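Local coordinates for protein putative drug/sodium antiporter (Escherichia coli, PDB 4Z3N) that belongs to the MATE family of membrane transporters and probably carries the genotoxin colibactin or its precursor across the membrane by antiport, at residues A[164-175]-A[221-232]; A[306-317]-A[390-399]. One frame throughout, in Å; residues are numbered along the deposited sequence.

Contact 1: residues A[164-175]-A[221-232]. With OLC ((2R)-2,3-dihydroxypropyl (9Z)-octadec-9-enoate), chain E.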
loop_
_atom_site.group_PDB
_atom_site.type_symbol
_atom_site.label_atom_id
_atom_site.label_comp_id
_atom_site.label_asym_id
_atom_site.label_seq_id
_atom_site.Cartn_x
_atom_site.Cartn_y
_atom_site.Cartn_z
ATOM N N SER A 164 -15.891 -5.108 7.897
ATOM C CA SER A 164 -15.209 -4.318 8.914
ATOM C C SER A 164 -13.928 -3.713 8.347
ATOM O O SER A 164 -13.614 -2.544 8.608
ATOM C CB SER A 164 -14.906 -5.176 10.149
ATOM O OG SER A 164 -15.849 -6.238 10.270
ATOM N N ILE A 165 -13.200 -4.506 7.568
ATOM C CA ILE A 165 -12.015 -4.023 6.870
ATOM C C ILE A 165 -12.361 -2.906 5.863
ATOM O O ILE A 165 -11.674 -1.877 5.795
ATOM C CB ILE A 165 -11.291 -5.165 6.112
ATOM C CG1 ILE A 165 -10.977 -6.334 7.050
ATOM C CG2 ILE A 165 -10.029 -4.649 5.436
ATOM C CD1 ILE A 165 -10.294 -5.914 8.347
ATOM N N MET A 166 -13.413 -3.107 5.074
ATOM C CA MET A 166 -13.853 -2.070 4.141
ATOM C C MET A 166 -14.218 -0.786 4.880
ATOM O O MET A 166 -13.887 0.305 4.431
ATOM C CB MET A 166 -15.043 -2.549 3.307
ATOM C CG MET A 166 -14.766 -3.807 2.496
ATOM S SD MET A 166 -13.500 -3.637 1.201
ATOM C CE MET A 166 -12.133 -4.633 1.800
ATOM N N LEU A 167 -14.910 -0.940 6.008
ATOM C CA LEU A 167 -15.296 0.171 6.877
ATOM C C LEU A 167 -14.114 1.036 7.297
ATOM O O LEU A 167 -14.227 2.256 7.349
ATOM C CB LEU A 167 -15.997 -0.355 8.125
ATOM C CG LEU A 167 -17.501 -0.126 8.151
ATOM C CD1 LEU A 167 -18.070 -0.511 9.511
ATOM C CD2 LEU A 167 -17.787 1.333 7.829
ATOM N N ILE A 168 -12.988 0.392 7.604
ATOM C CA ILE A 168 -11.752 1.075 7.983
ATOM C C ILE A 168 -11.158 1.879 6.835
ATOM O O ILE A 168 -10.622 2.966 7.042
ATOM C CB ILE A 168 -10.712 0.066 8.491
ATOM C CG1 ILE A 168 -11.173 -0.495 9.839
ATOM C CG2 ILE A 168 -9.332 0.704 8.594
ATOM C CD1 ILE A 168 -10.222 -1.469 10.459
ATOM N N GLY A 169 -11.244 1.335 5.624
ATOM C CA GLY A 169 -10.886 2.079 4.428
ATOM C C GLY A 169 -11.642 3.396 4.302
ATOM O O GLY A 169 -11.035 4.458 4.164
ATOM N N VAL A 170 -12.971 3.328 4.360
ATOM C CA VAL A 170 -13.810 4.530 4.395
ATOM C C VAL A 170 -13.340 5.559 5.450
ATOM O O VAL A 170 -13.151 6.745 5.142
ATOM C CB VAL A 170 -15.282 4.174 4.686
ATOM C CG1 VAL A 170 -16.133 5.451 4.863
ATOM C CG2 VAL A 170 -15.843 3.297 3.595
ATOM N N MET A 171 -13.152 5.089 6.682
ATOM C CA MET A 171 -12.754 5.930 7.797
ATOM C C MET A 171 -11.377 6.552 7.583
ATOM O O MET A 171 -11.198 7.771 7.760
ATOM C CB MET A 171 -12.772 5.119 9.089
ATOM C CG MET A 171 -14.147 4.564 9.459
ATOM S SD MET A 171 -15.399 5.832 9.796
ATOM C CE MET A 171 -15.792 6.409 8.150
ATOM N N MET A 172 -10.413 5.710 7.211
ATOM C CA MET A 172 -9.079 6.170 6.844
ATOM C C MET A 172 -9.190 7.243 5.772
ATOM O O MET A 172 -8.570 8.301 5.881
ATOM C CB MET A 172 -8.218 5.015 6.332
ATOM C CG MET A 172 -7.867 3.950 7.373
ATOM S SD MET A 172 -6.376 4.373 8.283
ATOM C CE MET A 172 -5.200 4.537 6.939
ATOM N N GLY A 173 -9.995 6.965 4.747
ATOM C CA GLY A 173 -10.204 7.899 3.653
ATOM C C GLY A 173 -10.883 9.186 4.097
ATOM O O GLY A 173 -10.584 10.278 3.603
ATOM N N LEU A 174 -11.794 9.053 5.049
ATOM C CA LEU A 174 -12.473 10.207 5.615
ATOM C C LEU A 174 -11.496 11.149 6.350
ATOM O O LEU A 174 -11.426 12.339 6.039
ATOM C CB LEU A 174 -13.592 9.735 6.552
ATOM C CG LEU A 174 -14.507 10.807 7.134
ATOM C CD1 LEU A 174 -14.774 11.821 6.079
ATOM C CD2 LEU A 174 -15.815 10.200 7.596
ATOM N N PHE A 175 -10.728 10.622 7.303
ATOM C CA PHE A 175 -9.853 11.469 8.110
ATOM C C PHE A 175 -8.571 11.914 7.385
ATOM O O PHE A 175 -7.999 12.962 7.689
ATOM C CB PHE A 175 -9.506 10.755 9.407
ATOM C CG PHE A 175 -10.634 10.736 10.405
ATOM C CD1 PHE A 175 -10.804 11.791 11.312
ATOM C CD2 PHE A 175 -11.527 9.664 10.449
ATOM C CE1 PHE A 175 -11.832 11.774 12.237
ATOM C CE2 PHE A 175 -12.574 9.645 11.382
ATOM C CZ PHE A 175 -12.725 10.699 12.275
ATOM N N GLN A 221 -8.743 -4.383 15.220
ATOM C CA GLN A 221 -9.193 -3.612 14.078
ATOM C C GLN A 221 -10.555 -2.971 14.345
ATOM O O GLN A 221 -10.808 -1.830 13.931
ATOM C CB GLN A 221 -9.233 -4.485 12.819
ATOM C CG GLN A 221 -7.883 -4.575 12.084
ATOM C CD GLN A 221 -7.666 -5.928 11.373
ATOM O OE1 GLN A 221 -6.550 -6.248 10.969
ATOM N NE2 GLN A 221 -8.734 -6.718 11.222
ATOM N N LEU A 222 -11.430 -3.687 15.041
ATOM C CA LEU A 222 -12.736 -3.129 15.369
ATOM C C LEU A 222 -12.620 -1.963 16.353
ATOM O O LEU A 222 -13.283 -0.950 16.181
ATOM C CB LEU A 222 -13.660 -4.205 15.927
ATOM C CG LEU A 222 -14.297 -5.116 14.876
ATOM C CD1 LEU A 222 -15.210 -6.125 15.543
ATOM C CD2 LEU A 222 -15.047 -4.296 13.836
ATOM N N SER A 223 -11.775 -2.092 17.370
ATOM C CA SER A 223 -11.584 -0.986 18.306
ATOM C C SER A 223 -11.086 0.256 17.576
ATOM O O SER A 223 -11.458 1.379 17.931
ATOM C CB SER A 223 -10.623 -1.364 19.441
ATOM O OG SER A 223 -9.607 -2.243 19.010
ATOM N N MET A 224 -10.265 0.063 16.550
ATOM C CA MET A 224 -9.933 1.169 15.662
ATOM C C MET A 224 -11.199 1.747 15.023
ATOM O O MET A 224 -11.431 2.955 15.055
ATOM C CB MET A 224 -8.978 0.716 14.570
ATOM C CG MET A 224 -7.590 0.344 15.051
ATOM S SD MET A 224 -6.532 0.096 13.613
ATOM C CE MET A 224 -7.064 1.466 12.557
ATOM N N VAL A 225 -12.007 0.864 14.440
ATOM C CA VAL A 225 -13.270 1.236 13.816
ATOM C C VAL A 225 -14.138 2.024 14.790
ATOM O O VAL A 225 -14.713 3.063 14.455
ATOM C CB VAL A 225 -14.032 -0.011 13.339
ATOM C CG1 VAL A 225 -15.407 0.359 12.849
ATOM C CG2 VAL A 225 -13.254 -0.709 12.245
ATOM N N ALA A 226 -14.219 1.508 16.008
ATOM C CA ALA A 226 -14.916 2.185 17.085
ATOM C C ALA A 226 -14.357 3.594 17.318
ATOM O O ALA A 226 -15.110 4.566 17.374
ATOM C CB ALA A 226 -14.825 1.363 18.347
ATOM N N TYR A 227 -13.039 3.700 17.452
ATOM C CA TYR A 227 -12.390 4.987 17.682
ATOM C C TYR A 227 -12.784 6.029 16.639
ATOM O O TYR A 227 -13.027 7.194 16.967
ATOM C CB TYR A 227 -10.872 4.826 17.682
ATOM C CG TYR A 227 -10.145 6.044 18.182
ATOM C CD1 TYR A 227 -9.901 7.120 17.345
ATOM C CD2 TYR A 227 -9.705 6.123 19.497
ATOM C CE1 TYR A 227 -9.243 8.249 17.803
ATOM C CE2 TYR A 227 -9.041 7.243 19.961
ATOM C CZ TYR A 227 -8.814 8.301 19.107
ATOM O OH TYR A 227 -8.154 9.418 19.551
ATOM N N PHE A 228 -12.831 5.601 15.381
ATOM C CA PHE A 228 -13.146 6.490 14.275
ATOM C C PHE A 228 -14.558 7.051 14.390
ATOM O O PHE A 228 -14.764 8.266 14.332
ATOM C CB PHE A 228 -12.980 5.762 12.946
ATOM C CG PHE A 228 -11.555 5.650 12.493
ATOM C CD1 PHE A 228 -10.635 6.634 12.810
ATOM C CD2 PHE A 228 -11.134 4.559 11.740
ATOM C CE1 PHE A 228 -9.311 6.525 12.387
ATOM C CE2 PHE A 228 -9.825 4.449 11.312
ATOM C CZ PHE A 228 -8.909 5.430 11.638
ATOM N N ILE A 229 -15.528 6.164 14.553
ATOM C CA ILE A 229 -16.918 6.577 14.617
ATOM C C ILE A 229 -17.178 7.473 15.823
ATOM O O ILE A 229 -17.874 8.484 15.701
ATOM C CB ILE A 229 -17.862 5.366 14.651
ATOM C CG1 ILE A 229 -17.700 4.536 13.370
ATOM C CG2 ILE A 229 -19.313 5.820 14.807
ATOM C CD1 ILE A 229 -18.658 3.352 13.284
ATOM N N TYR A 230 -16.612 7.134 16.980
ATOM C CA TYR A 230 -16.784 8.011 18.140
ATOM C C TYR A 230 -16.168 9.376 17.879
ATOM O O TYR A 230 -16.812 10.387 18.116
ATOM C CB TYR A 230 -16.206 7.385 19.413
ATOM C CG TYR A 230 -17.083 6.264 19.936
ATOM C CD1 TYR A 230 -18.464 6.287 19.735
ATOM C CD2 TYR A 230 -16.534 5.165 20.599
ATOM C CE1 TYR A 230 -19.276 5.257 20.191
ATOM C CE2 TYR A 230 -17.341 4.127 21.058
ATOM C CZ TYR A 230 -18.709 4.183 20.850
ATOM O OH TYR A 230 -19.513 3.165 21.302
ATOM N N THR A 231 -14.937 9.409 17.380
ATOM C CA THR A 231 -14.310 10.671 16.999
ATOM C C THR A 231 -15.231 11.423 16.057
ATOM O O THR A 231 -15.498 12.614 16.222
ATOM C CB THR A 231 -12.946 10.457 16.306
ATOM O OG1 THR A 231 -11.983 9.998 17.259
ATOM C CG2 THR A 231 -12.446 11.751 15.681
ATOM N N LEU A 232 -15.742 10.686 15.086
ATOM C CA LEU A 232 -16.553 11.233 14.013
ATOM C C LEU A 232 -17.897 11.772 14.513
ATOM O O LEU A 232 -18.584 12.503 13.804
ATOM C CB LEU A 232 -16.757 10.152 12.960
ATOM C CG LEU A 232 -17.287 10.505 11.589
ATOM C CD1 LEU A 232 -16.693 11.823 11.131
ATOM C CD2 LEU A 232 -16.901 9.370 10.666
HETATM C C9 OLC E . -4.562 -8.694 9.532
HETATM C C8 OLC E . -4.203 -7.973 10.823
HETATM C C7 OLC E . -3.327 -6.765 10.537
HETATM C C6 OLC E . -3.595 -5.668 11.544
HETATM C C5 OLC E . -3.770 -4.346 10.815
HETATM C C4 OLC E . -4.985 -3.588 11.313
#
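Thr-231, which packs on Phe-175 across the contact, grips Tyr-227 O twice, with Thr-231 N and Thr-231 OG1. Each bond is 3.0 Å between Tyr-227 O and its donor. The two donors approach from opposite faces of the carbonyl plane, and the hydroxyl lies 33° out of it. Thr-231 OG1 sits beside the backbone N (chi1 -71°), within reach of the preceding turn. The methyl, anti to that N, is thereby turned to the other helix. There Thr-231 CG2 meets Phe-175 CE1 at 3.5 Å.

The Phe-175 ring also comes near Phe-228 O, 3.8 Å from Phe-175 CZ and close to the ring plane. The rings of Phe-175 and Phe-228 are nearly parallel, with planes at 24°. They are slid so far apart, with centroids 5.4 Å from each other, that they hardly overlap. The two side chains run past each other in opposite directions.

Met-171 passes Phe-228 in the same manner. Its chain bends at both chi2 and chi3, which takes the thioether toward Leu-232. Met-171 SD lies 3.9 Å from Leu-232 CD2. Leu-174 and Leu-232 reach toward each other tip to tip.

At the other end Ile-168 crosses Val-225 at about a right angle. Ile-165 CD1 lies 3.4 Å from Gln-221 NE2. A monoolein acyl chain runs along Gln-221, with its C4 3.6 Å from Gln-221 CD. Outside the pair, Phe-175 and Phe-228 both touch helix 181-204, and Leu-174 touches helices 75-101 and 107-132.

The two segments, whose axes are inclined to each other, are joined by aromatic, aliphatic and thioether packing. The double grip on Tyr-227 O stays inside one helix, as is consistent with a membrane-embedded interface.

Contact 2: residues A[306-317]-A[390-399]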
loop_
_atom_site.group_PDB
_atom_site.type_symbol
_atom_site.label_atom_id
_atom_site.label_comp_id
_atom_site.label_asym_id
_atom_site.label_seq_id
_atom_site.Cartn_x
_atom_site.Cartn_y
_atom_site.Cartn_z
ATOM N N MET A 306 8.163 6.693 1.892
ATOM C CA MET A 306 7.610 7.270 0.674
ATOM C C MET A 306 6.085 7.051 0.554
ATOM O O MET A 306 5.368 7.872 -0.041
ATOM C CB MET A 306 8.352 6.698 -0.530
ATOM C CG MET A 306 7.542 6.524 -1.778
ATOM S SD MET A 306 8.231 5.136 -2.714
ATOM C CE MET A 306 9.977 5.535 -2.716
ATOM N N LEU A 307 5.593 5.953 1.127
ATOM C CA LEU A 307 4.155 5.697 1.153
ATOM C C LEU A 307 3.469 6.661 2.123
ATOM O O LEU A 307 2.348 7.105 1.882
ATOM C CB LEU A 307 3.860 4.245 1.541
ATOM C CG LEU A 307 4.336 3.136 0.592
ATOM C CD1 LEU A 307 3.910 1.789 1.104
ATOM C CD2 LEU A 307 3.809 3.344 -0.795
ATOM N N ALA A 308 4.161 6.984 3.212
ATOM C CA ALA A 308 3.696 7.976 4.181
ATOM C C ALA A 308 3.563 9.383 3.575
ATOM O O ALA A 308 2.533 10.047 3.738
ATOM C CB ALA A 308 4.629 8.011 5.369
ATOM N N ILE A 309 4.616 9.842 2.905
ATOM C CA ILE A 309 4.599 11.116 2.188
ATOM C C ILE A 309 3.514 11.155 1.068
ATOM O O ILE A 309 2.826 12.165 0.895
ATOM C CB ILE A 309 6.007 11.413 1.603
ATOM C CG1 ILE A 309 7.037 11.420 2.733
ATOM C CG2 ILE A 309 6.024 12.737 0.840
ATOM C CD1 ILE A 309 8.476 11.582 2.273
ATOM N N ALA A 310 3.357 10.043 0.350
ATOM C CA ALA A 310 2.324 9.894 -0.666
ATOM C C ALA A 310 0.942 10.191 -0.114
ATOM O O ALA A 310 0.126 10.852 -0.788
ATOM C CB ALA A 310 2.345 8.479 -1.265
ATOM N N THR A 311 0.661 9.681 1.087
ATOM C CA THR A 311 -0.676 9.824 1.649
ATOM C C THR A 311 -0.906 11.299 1.949
ATOM O O THR A 311 -2.018 11.801 1.762
ATOM C CB THR A 311 -0.936 8.970 2.974
ATOM O OG1 THR A 311 -0.108 9.432 4.049
ATOM C CG2 THR A 311 -0.743 7.486 2.755
ATOM N N ALA A 312 0.159 11.980 2.386
ATOM C CA ALA A 312 0.097 13.396 2.767
ATOM C C ALA A 312 -0.123 14.262 1.541
ATOM O O ALA A 312 -0.772 15.304 1.608
ATOM C CB ALA A 312 1.371 13.821 3.490
ATOM N N LEU A 313 0.426 13.794 0.424
ATOM C CA LEU A 313 0.428 14.528 -0.823
ATOM C C LEU A 313 -0.940 14.491 -1.481
ATOM O O LEU A 313 -1.329 15.444 -2.162
ATOM C CB LEU A 313 1.488 13.967 -1.780
ATOM C CG LEU A 313 1.522 14.670 -3.142
ATOM C CD1 LEU A 313 2.012 16.133 -3.025
ATOM C CD2 LEU A 313 2.362 13.891 -4.107
ATOM N N LEU A 314 -1.658 13.390 -1.284
ATOM C CA LEU A 314 -3.016 13.252 -1.808
ATOM C C LEU A 314 -3.938 14.368 -1.250
ATOM O O LEU A 314 -4.631 15.079 -1.986
ATOM C CB LEU A 314 -3.580 11.858 -1.471
ATOM C CG LEU A 314 -4.948 11.582 -2.102
ATOM C CD1 LEU A 314 -4.791 10.727 -3.316
ATOM C CD2 LEU A 314 -5.896 10.946 -1.117
ATOM N N THR A 315 -3.907 14.524 0.064
ATOM C CA THR A 315 -4.624 15.595 0.728
ATOM C C THR A 315 -4.233 17.006 0.276
ATOM O O THR A 315 -5.107 17.862 0.080
ATOM C CB THR A 315 -4.406 15.500 2.203
ATOM O OG1 THR A 315 -4.499 14.118 2.574
ATOM C CG2 THR A 315 -5.449 16.324 2.930
ATOM N N VAL A 316 -2.931 17.242 0.127
ATOM C CA VAL A 316 -2.444 18.560 -0.247
ATOM C C VAL A 316 -2.743 18.857 -1.723
ATOM O O VAL A 316 -3.173 19.967 -2.066
ATOM C CB VAL A 316 -0.934 18.701 0.028
ATOM C CG1 VAL A 316 -0.410 19.990 -0.578
ATOM C CG2 VAL A 316 -0.665 18.653 1.525
ATOM N N VAL A 317 -2.541 17.865 -2.590
ATOM C CA VAL A 317 -2.869 18.036 -3.997
ATOM C C VAL A 317 -4.374 18.135 -4.157
ATOM O O VAL A 317 -4.870 19.038 -4.828
ATOM C CB VAL A 317 -2.348 16.882 -4.873
ATOM C CG1 VAL A 317 -2.868 17.024 -6.320
ATOM C CG2 VAL A 317 -0.811 16.823 -4.824
ATOM N N LEU A 390 6.034 7.033 -8.418
ATOM C CA LEU A 390 4.991 6.659 -7.467
ATOM C C LEU A 390 4.217 7.872 -6.871
ATOM O O LEU A 390 2.995 7.810 -6.717
ATOM C CB LEU A 390 5.583 5.798 -6.362
ATOM C CG LEU A 390 4.520 5.238 -5.420
ATOM C CD1 LEU A 390 4.774 3.793 -5.207
ATOM C CD2 LEU A 390 4.486 5.965 -4.073
ATOM N N LEU A 391 4.914 8.965 -6.555
ATOM C CA LEU A 391 4.259 10.209 -6.145
ATOM C C LEU A 391 3.502 10.860 -7.317
ATOM O O LEU A 391 2.424 11.442 -7.127
ATOM C CB LEU A 391 5.279 11.193 -5.551
ATOM C CG LEU A 391 5.897 10.781 -4.197
ATOM C CD1 LEU A 391 7.034 11.723 -3.747
ATOM C CD2 LEU A 391 4.817 10.632 -3.104
ATOM N N ALA A 392 4.049 10.759 -8.527
ATOM C CA ALA A 392 3.304 11.199 -9.705
ATOM C C ALA A 392 1.945 10.489 -9.796
ATOM O O ALA A 392 0.949 11.110 -10.176
ATOM C CB ALA A 392 4.116 10.974 -10.981
ATOM N N SER A 393 1.901 9.199 -9.440
ATOM C CA SER A 393 0.637 8.440 -9.428
ATOM C C SER A 393 -0.371 8.953 -8.398
ATOM O O SER A 393 -1.570 9.004 -8.649
ATOM C CB SER A 393 0.892 6.959 -9.159
ATOM O OG SER A 393 1.337 6.328 -10.338
ATOM N N GLU A 394 0.137 9.300 -7.225
ATOM C CA GLU A 394 -0.674 9.856 -6.166
ATOM C C GLU A 394 -1.319 11.180 -6.631
ATOM O O GLU A 394 -2.495 11.424 -6.350
ATOM C CB GLU A 394 0.184 10.071 -4.914
ATOM C CG GLU A 394 -0.584 10.051 -3.595
ATOM C CD GLU A 394 -1.109 8.661 -3.257
ATOM O OE1 GLU A 394 -0.941 7.758 -4.108
ATOM O OE2 GLU A 394 -1.678 8.462 -2.149
ATOM N N TYR A 395 -0.542 12.007 -7.342
ATOM C CA TYR A 395 -0.992 13.298 -7.850
ATOM C C TYR A 395 -2.203 13.176 -8.799
ATOM O O TYR A 395 -3.188 13.919 -8.693
ATOM C CB TYR A 395 0.175 14.017 -8.560
ATOM C CG TYR A 395 -0.176 15.386 -9.134
ATOM C CD1 TYR A 395 -0.733 15.502 -10.399
ATOM C CD2 TYR A 395 0.045 16.550 -8.412
ATOM C CE1 TYR A 395 -1.057 16.717 -10.934
ATOM C CE2 TYR A 395 -0.282 17.785 -8.943
ATOM C CZ TYR A 395 -0.839 17.863 -10.211
ATOM O OH TYR A 395 -1.171 19.087 -10.782
ATOM N N TYR A 396 -2.132 12.242 -9.731
ATOM C CA TYR A 396 -3.247 12.027 -10.630
ATOM C C TYR A 396 -4.475 11.452 -9.917
ATOM O O TYR A 396 -5.612 11.757 -10.270
ATOM C CB TYR A 396 -2.814 11.129 -11.781
ATOM C CG TYR A 396 -1.925 11.874 -12.741
ATOM C CD1 TYR A 396 -2.425 12.925 -13.501
ATOM C CD2 TYR A 396 -0.582 11.557 -12.862
ATOM C CE1 TYR A 396 -1.610 13.630 -14.374
ATOM C CE2 TYR A 396 0.239 12.250 -13.726
ATOM C CZ TYR A 396 -0.271 13.280 -14.484
ATOM O OH TYR A 396 0.568 13.948 -15.346
ATOM N N GLN A 397 -4.248 10.641 -8.903
ATOM C CA GLN A 397 -5.342 10.128 -8.105
ATOM C C GLN A 397 -6.009 11.270 -7.355
ATOM O O GLN A 397 -7.234 11.347 -7.267
ATOM C CB GLN A 397 -4.835 9.065 -7.134
ATOM C CG GLN A 397 -4.349 7.807 -7.817
ATOM C CD GLN A 397 -5.491 6.934 -8.265
ATOM O OE1 GLN A 397 -6.316 7.335 -9.109
ATOM N NE2 GLN A 397 -5.570 5.731 -7.686
ATOM N N ALA A 398 -5.190 12.174 -6.837
ATOM C CA ALA A 398 -5.698 13.319 -6.103
ATOM C C ALA A 398 -6.556 14.223 -6.993
ATOM O O ALA A 398 -7.558 14.769 -6.524
ATOM C CB ALA A 398 -4.545 14.105 -5.477
ATOM N N ILE A 399 -6.175 14.392 -8.262
ATOM C CA ILE A 399 -6.896 15.330 -9.123
ATOM C C ILE A 399 -7.972 14.637 -9.981
ATOM O O ILE A 399 -8.608 15.284 -10.818
ATOM C CB ILE A 399 -5.933 16.137 -10.061
ATOM C CG1 ILE A 399 -5.205 15.214 -11.035
ATOM C CG2 ILE A 399 -4.936 16.984 -9.245
ATOM C CD1 ILE A 399 -4.748 15.913 -12.277
#
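Two helices of the second MatE domain, 286-322 and 382-399, pack through Ala-310 and Leu-391, with segment axes at 35°. Leu-391 CD2 lies 3.6 Å from Ala-310 CA and also touches its methyl. Ala-398 has only a methyl, so the backbones come close: its CA is 5.1 Å from Leu-314 CA. Leu-314 CD1 rests on the Ala-398 turn, near Glu-394 O.

Glu-394 is buried between these points. Its CG is anti to the backbone N (chi1 -154°), and a bend at chi2 folds the carboxylate back against Ala-310. Glu-394 OE2 is 3.3 Å from Ala-310 O, but both are acceptors and no bond forms between them.

Val-317 closes the C-terminal end. Its CG1 is 3.5 Å from Ala-398 CB and 3.6 Å from Ile-399 CG2. Both methyls of Val-317 also touch Tyr-395 CD2, and the two side chains cross at about a right angle. Ile-399 CG2 lies over one face of the Tyr-395 ring, toward its rim. Tyr-395 OH bonds to Thr-329 OG1. At the opposite end Met-306 CG packs on Leu-390 CD2, 3.9 Å away.

Around the pair, helix 28-56 touches Thr-311 and Thr-315, helix 326-358 touches Ile-309 and Tyr-395, and helix 402-413 touches Ala-392 and Gln-397.

Contact 1 closes along the chain before contact 2 opens. Their centres are 21 Å apart and their nearest atoms about 6 Å, so they do not touch. Helix 162-177, which carries segment 164-175, still reaches contact 2: Gln-176 bonds through its NE2 to Thr-311 O and through its backbone O to Thr-315 OG1. Helix 75-101 is shared as well. It touches Met-172 and Leu-174, and its Ser-94 OG bonds to Gln-397 O. Contact 2 is the more buried, and its centre lies about 12 Å from the centre of the chain, against about 17 Å for the centre of contact 1. Each meets lipid at one end, at Gln-221 and at Leu-390.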